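Long-range contacts in ribulose bisphosphate carboxylase (Hyperthermus butylicus DSM 5456, PDB 6HUN), which probably catalyses the magnesium-dependent carboxylation of ribulose 1,5-bisphosphate to two molecules of 3-phosphoglycerate, acting in an archaeal AMP degradation pathway: residues A88-D93 / L100-Y105; P170-V175 / A421-V426. One frame throughout, in Å; residues are numbered along the deposited sequence.

Contact 1: residues A88-D93 / L100-Y105; sequences AYRFHD and LVWVAY
Arg90 lays its guanidinium flat on the indole of Trp102, the two planes 7° apart, and this stack dominates one face of the antiparallel hairpin made by 88-93 and 100-105. CZ of Arg90 stands 4.0 Å from the centroid of the six-membered ring of Trp102, over the face, in a cation-pi contact to which CD adds a CH-pi contact. With CG anti to the backbone N (chi1 -175°) and the chain extended as far as NE, the arginine runs across the indole. CB of His92 meets the indole edge, 3.7 Å from Trp102 CZ3. Tyr89 comes in beside the root of the indole, its CZ 3.5 Å from Trp102 CB, with the ring planes at 56°, while its CE1 touches Ala104 CB.

The backbones are joined by four hydrogen bonds. His92 and Leu100 form a hydrogen-bonded pair with His92 N to Leu100 O at 2.8 Å and Leu100 N to His92 O at 2.7 Å; Tyr89 N binds Trp102 O and Trp102 N binds Arg90 O.

On the other face the contacts are apolar: Ala88 CB lies 4.0 Å from Val101 CG1, and Phe91 lies alongside Val101, whose side chain also meets helix 55-65. The hairpin thus has two chemistries, an apolar face turned to that helix and a face where a buried indole is covered by a charged group that itself stays exposed.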
loop_
_atom_site.group_PDB
_atom_site.type_symbol
_atom_site.label_atom_id
_atom_site.label_comp_id
_atom_site.label_asym_id
_atom_site.label_seq_id
_atom_site.Cartn_x
_atom_site.Cartn_y
_atom_site.Cartn_z
ATOM N N ALA A 88 -0.796 -12.325 -23.255
ATOM C CA ALA A 88 -1.162 -11.058 -23.872
ATOM C C ALA A 88 -1.792 -11.374 -25.212
ATOM O O ALA A 88 -1.116 -11.936 -26.073
ATOM C CB ALA A 88 0.049 -10.159 -24.082
ATOM N N TYR A 89 -3.047 -10.979 -25.407
ATOM C CA TYR A 89 -3.809 -11.418 -26.576
ATOM C C TYR A 89 -4.344 -10.255 -27.393
ATOM O O TYR A 89 -5.051 -10.474 -28.388
ATOM C CB TYR A 89 -4.965 -12.346 -26.157
ATOM C CG TYR A 89 -6.055 -11.649 -25.388
ATOM C CD1 TYR A 89 -5.963 -11.504 -23.999
ATOM C CD2 TYR A 89 -7.156 -11.108 -26.034
ATOM C CE1 TYR A 89 -6.925 -10.847 -23.297
ATOM C CE2 TYR A 89 -8.129 -10.448 -25.338
ATOM C CZ TYR A 89 -8.000 -10.301 -23.959
ATOM O OH TYR A 89 -8.982 -9.656 -23.251
ATOM N N ARG A 90 -3.982 -9.026 -27.052
ATOM C CA ARG A 90 -4.640 -7.907 -27.695
ATOM C C ARG A 90 -3.906 -6.639 -27.358
ATOM O O ARG A 90 -3.510 -6.437 -26.196
ATOM C CB ARG A 90 -6.101 -7.803 -27.259
ATOM C CG ARG A 90 -6.869 -6.752 -27.978
ATOM C CD ARG A 90 -8.295 -6.753 -27.520
ATOM N NE ARG A 90 -8.970 -5.545 -27.957
ATOM C CZ ARG A 90 -10.089 -5.095 -27.415
ATOM N NH1 ARG A 90 -10.638 -5.740 -26.386
ATOM N NH2 ARG A 90 -10.624 -3.977 -27.865
ATOM N N PHE A 91 -3.740 -5.798 -28.381
ATOM C CA PHE A 91 -2.933 -4.592 -28.363
ATOM C C PHE A 91 -3.712 -3.438 -28.982
ATOM O O PHE A 91 -4.379 -3.600 -30.023
ATOM C CB PHE A 91 -1.610 -4.832 -29.140
ATOM C CG PHE A 91 -0.727 -5.886 -28.521
ATOM C CD1 PHE A 91 -1.031 -7.236 -28.652
ATOM C CD2 PHE A 91 0.405 -5.519 -27.775
ATOM C CE1 PHE A 91 -0.254 -8.195 -28.070
ATOM C CE2 PHE A 91 1.215 -6.481 -27.207
ATOM C CZ PHE A 91 0.893 -7.818 -27.338
ATOM N N HIS A 92 -3.584 -2.263 -28.385
ATOM C CA HIS A 92 -4.174 -1.043 -28.914
ATOM C C HIS A 92 -3.175 0.091 -28.755
ATOM O O HIS A 92 -2.819 0.486 -27.632
ATOM C CB HIS A 92 -5.506 -0.705 -28.256
ATOM C CG HIS A 92 -6.127 0.557 -28.774
ATOM N ND1 HIS A 92 -6.878 0.598 -29.934
ATOM C CD2 HIS A 92 -6.083 1.829 -28.312
ATOM C CE1 HIS A 92 -7.296 1.832 -30.141
ATOM N NE2 HIS A 92 -6.835 2.600 -29.172
ATOM N N ASP A 93 -2.714 0.614 -29.903
ATOM C CA ASP A 93 -1.728 1.692 -29.920
ATOM C C ASP A 93 -2.418 3.030 -29.627
ATOM O O ASP A 93 -3.341 3.431 -30.349
ATOM C CB ASP A 93 -1.019 1.660 -31.274
ATOM C CG ASP A 93 -0.003 2.742 -31.456
ATOM O OD1 ASP A 93 0.130 3.649 -30.633
ATOM O OD2 ASP A 93 0.640 2.712 -32.528
ATOM N N LEU A 100 -2.467 0.079 -24.983
ATOM C CA LEU A 100 -3.258 -0.774 -24.118
ATOM C C LEU A 100 -2.928 -2.214 -24.474
ATOM O O LEU A 100 -2.908 -2.597 -25.660
ATOM C CB LEU A 100 -4.764 -0.505 -24.240
ATOM C CG LEU A 100 -5.185 0.895 -23.753
ATOM C CD1 LEU A 100 -6.727 1.132 -23.988
ATOM C CD2 LEU A 100 -4.931 1.082 -22.264
ATOM N N VAL A 101 -2.705 -3.022 -23.449
ATOM C CA VAL A 101 -2.447 -4.437 -23.602
ATOM C C VAL A 101 -3.433 -5.193 -22.737
ATOM O O VAL A 101 -3.498 -4.976 -21.523
ATOM C CB VAL A 101 -1.003 -4.826 -23.224
ATOM C CG1 VAL A 101 -0.816 -6.342 -23.413
ATOM C CG2 VAL A 101 0.000 -4.054 -24.054
ATOM N N TRP A 102 -4.150 -6.134 -23.332
ATOM C CA TRP A 102 -4.996 -7.028 -22.565
ATOM C C TRP A 102 -4.255 -8.323 -22.323
ATOM O O TRP A 102 -3.753 -8.956 -23.269
ATOM C CB TRP A 102 -6.322 -7.340 -23.283
ATOM C CG TRP A 102 -7.265 -6.179 -23.395
ATOM C CD1 TRP A 102 -8.448 -6.018 -22.727
ATOM C CD2 TRP A 102 -7.129 -5.030 -24.245
ATOM N NE1 TRP A 102 -9.038 -4.853 -23.100
ATOM C CE2 TRP A 102 -8.255 -4.223 -24.031
ATOM C CE3 TRP A 102 -6.168 -4.606 -25.163
ATOM C CZ2 TRP A 102 -8.441 -3.008 -24.699
ATOM C CZ3 TRP A 102 -6.347 -3.423 -25.818
ATOM C CH2 TRP A 102 -7.478 -2.633 -25.593
ATOM N N VAL A 103 -4.258 -8.759 -21.076
ATOM C CA VAL A 103 -3.619 -10.000 -20.664
ATOM C C VAL A 103 -4.671 -10.861 -19.991
ATOM O O VAL A 103 -5.401 -10.391 -19.114
ATOM C CB VAL A 103 -2.425 -9.755 -19.714
ATOM C CG1 VAL A 103 -1.693 -11.103 -19.394
ATOM C CG2 VAL A 103 -1.473 -8.796 -20.333
ATOM N N ALA A 104 -4.755 -12.117 -20.409
ATOM C CA ALA A 104 -5.672 -13.077 -19.826
ATOM C C ALA A 104 -4.909 -14.015 -18.887
ATOM O O ALA A 104 -3.810 -14.492 -19.222
ATOM C CB ALA A 104 -6.380 -13.886 -20.948
ATOM N N TYR A 105 -5.513 -14.285 -17.722
ATOM C CA TYR A 105 -4.909 -15.034 -16.602
ATOM C C TYR A 105 -5.817 -16.185 -16.191
ATOM O O TYR A 105 -6.953 -15.937 -15.746
ATOM C CB TYR A 105 -4.699 -14.161 -15.343
ATOM C CG TYR A 105 -3.709 -13.035 -15.493
ATOM C CD1 TYR A 105 -4.109 -11.819 -15.983
ATOM C CD2 TYR A 105 -2.368 -13.198 -15.152
ATOM C CE1 TYR A 105 -3.232 -10.797 -16.158
ATOM C CE2 TYR A 105 -1.452 -12.162 -15.319
ATOM C CZ TYR A 105 -1.909 -10.941 -15.809
ATOM O OH TYR A 105 -1.024 -9.897 -15.986
#

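Contact 2: residues P170-V175 / A421-V426; sequences PILATV and AVRQAV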
loop_
_atom_site.group_PDB
_atom_site.type_symbol
_atom_site.label_atom_id
_atom_site.label_comp_id
_atom_site.label_asym_id
_atom_site.label_seq_id
_atom_site.Cartn_x
_atom_site.Cartn_y
_atom_site.Cartn_z
ATOM N N PRO A 170 -29.700 11.719 -0.008
ATOM C CA PRO A 170 -28.291 11.454 0.302
ATOM C C PRO A 170 -28.028 11.527 1.798
ATOM O O PRO A 170 -28.659 12.288 2.533
ATOM C CB PRO A 170 -27.531 12.579 -0.435
ATOM C CG PRO A 170 -28.482 13.152 -1.415
ATOM C CD PRO A 170 -29.878 12.910 -0.900
ATOM N N ILE A 171 -27.047 10.764 2.248
ATOM C CA ILE A 171 -26.667 10.836 3.648
ATOM C C ILE A 171 -25.573 11.890 3.802
ATOM O O ILE A 171 -24.713 12.039 2.934
ATOM C CB ILE A 171 -26.221 9.427 4.104
ATOM C CG1 ILE A 171 -27.440 8.486 4.094
ATOM C CG2 ILE A 171 -25.475 9.471 5.451
ATOM C CD1 ILE A 171 -27.057 7.049 4.408
ATOM N N LEU A 172 -25.554 12.583 4.940
ATOM C CA LEU A 172 -24.611 13.665 5.192
ATOM C C LEU A 172 -23.600 13.303 6.277
ATOM O O LEU A 172 -23.967 12.754 7.319
ATOM C CB LEU A 172 -25.358 14.925 5.606
ATOM C CG LEU A 172 -26.443 15.259 4.553
ATOM C CD1 LEU A 172 -27.448 16.253 5.115
ATOM C CD2 LEU A 172 -25.821 15.734 3.255
ATOM N N ALA A 173 -22.339 13.680 6.051
ATOM C CA ALA A 173 -21.251 13.445 7.003
ATOM C C ALA A 173 -20.419 14.712 7.181
ATOM O O ALA A 173 -20.315 15.525 6.261
ATOM C CB ALA A 173 -20.364 12.293 6.508
ATOM N N THR A 174 -19.840 14.895 8.372
ATOM C CA THR A 174 -18.954 16.029 8.661
ATOM C C THR A 174 -17.756 15.573 9.478
ATOM O O THR A 174 -17.940 14.912 10.499
ATOM C CB THR A 174 -19.663 17.127 9.454
ATOM O OG1 THR A 174 -20.655 17.721 8.624
ATOM C CG2 THR A 174 -18.666 18.226 9.896
ATOM N N VAL A 175 -16.562 15.971 9.054
ATOM C CA VAL A 175 -15.337 15.932 9.859
ATOM C C VAL A 175 -15.151 17.249 10.618
ATOM O O VAL A 175 -15.199 18.337 10.018
ATOM C CB VAL A 175 -14.113 15.658 8.977
ATOM C CG1 VAL A 175 -12.821 15.549 9.826
ATOM C CG2 VAL A 175 -14.347 14.428 8.130
ATOM N N ALA A 421 -29.042 24.197 7.341
ATOM C CA ALA A 421 -28.982 24.738 5.991
ATOM C C ALA A 421 -28.706 23.644 4.969
ATOM O O ALA A 421 -29.396 23.546 3.946
ATOM C CB ALA A 421 -27.941 25.855 5.913
ATOM N N VAL A 422 -27.705 22.784 5.235
ATOM C CA VAL A 422 -27.428 21.680 4.321
ATOM C C VAL A 422 -28.660 20.799 4.130
ATOM O O VAL A 422 -28.977 20.404 3.003
ATOM C CB VAL A 422 -26.232 20.847 4.835
ATOM C CG1 VAL A 422 -26.168 19.503 4.121
ATOM C CG2 VAL A 422 -24.966 21.586 4.613
ATOM N N ARG A 423 -29.358 20.462 5.228
ATOM C CA ARG A 423 -30.550 19.613 5.138
ATOM C C ARG A 423 -31.661 20.303 4.352
ATOM O O ARG A 423 -32.367 19.669 3.561
ATOM C CB ARG A 423 -31.045 19.243 6.540
ATOM C CG ARG A 423 -30.214 18.182 7.285
ATOM C CD ARG A 423 -30.430 16.741 6.748
ATOM N NE ARG A 423 -31.794 16.235 6.886
ATOM C CZ ARG A 423 -32.265 15.574 7.948
ATOM N NH1 ARG A 423 -31.493 15.346 9.008
ATOM N NH2 ARG A 423 -33.525 15.144 7.964
ATOM N N GLN A 424 -31.821 21.607 4.536
ATOM C CA GLN A 424 -32.833 22.299 3.742
ATOM C C GLN A 424 -32.431 22.322 2.275
ATOM O O GLN A 424 -33.274 22.129 1.391
ATOM C CB GLN A 424 -33.050 23.708 4.278
ATOM C CG GLN A 424 -33.583 23.716 5.673
ATOM C CD GLN A 424 -33.437 25.053 6.333
ATOM O OE1 GLN A 424 -32.716 25.938 5.851
ATOM N NE2 GLN A 424 -34.171 25.239 7.429
ATOM N N ALA A 425 -31.132 22.518 2.005
ATOM C CA ALA A 425 -30.652 22.475 0.632
ATOM C C ALA A 425 -30.926 21.117 0.005
ATOM O O ALA A 425 -31.389 21.041 -1.139
ATOM C CB ALA A 425 -29.162 22.814 0.587
ATOM N N VAL A 426 -30.669 20.028 0.751
ATOM C CA VAL A 426 -30.990 18.689 0.259
ATOM C C VAL A 426 -32.482 18.517 0.056
ATOM O O VAL A 426 -32.917 17.843 -0.889
ATOM C CB VAL A 426 -30.429 17.636 1.233
ATOM C CG1 VAL A 426 -30.962 16.221 0.925
ATOM C CG2 VAL A 426 -28.925 17.661 1.099
#
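Leu172 points from strand 171-174 at the helical segment 421-426 and carries most of this apolar contact. Its CD1 is the busiest atom, 3.6 Å from CG1 of Val422, which it meets tip to tip, and 3.4 Å from CD of Arg423. The arginine crosses the leucine obliquely: bent at chi2 (-75°) and chi3 (-62°), it offers its methylene carbons to the methyl group. Its charged end is engaged elsewhere, in a salt bridge from NH1 to Glu236 and a hydrogen bond to the carbonyl of Gly198.

Packing is looser toward Pro170. There the ring atom CD approaches Val426 CG1 to 3.9 Å, and CD2 of Leu172 comes no nearer than 4.2 Å to CG2 of Val426. Arg423 is the one partly exposed residue among those that touch; the four apolar ones are buried.

The axes are 10.4 Å apart, with the strand and helix directions at 155°, so side chains alone bridge the gap. This is the wall of a TIM barrel: strand 171-174 is flanked by strands 201-203 and 401-403, helix 415-431 lies outside it, and Leu389 of helix 389-396 packs against both Val422 and Val426.

How the contacts relate
Contact 1 is complete in sequence before contact 2 begins, and the chain's centre lies between them, with their centres about 44 Å apart and nearest atoms about 33 Å apart. They share no strand or helix. Residues 88-93 and 100-105 form the outer hairpin of the mixed sheet in the N-terminal domain, and are local in sequence. Contact 2 instead spans some 246 residues, setting the first strand of the catalytic barrel, 171-174, against a helix that follows the last, 401-403. One thus builds a hairpin, the other brings the beginning and the end of the barrel's sequence together, where Val422 lies close to Val404, a predicted substrate-binding residue.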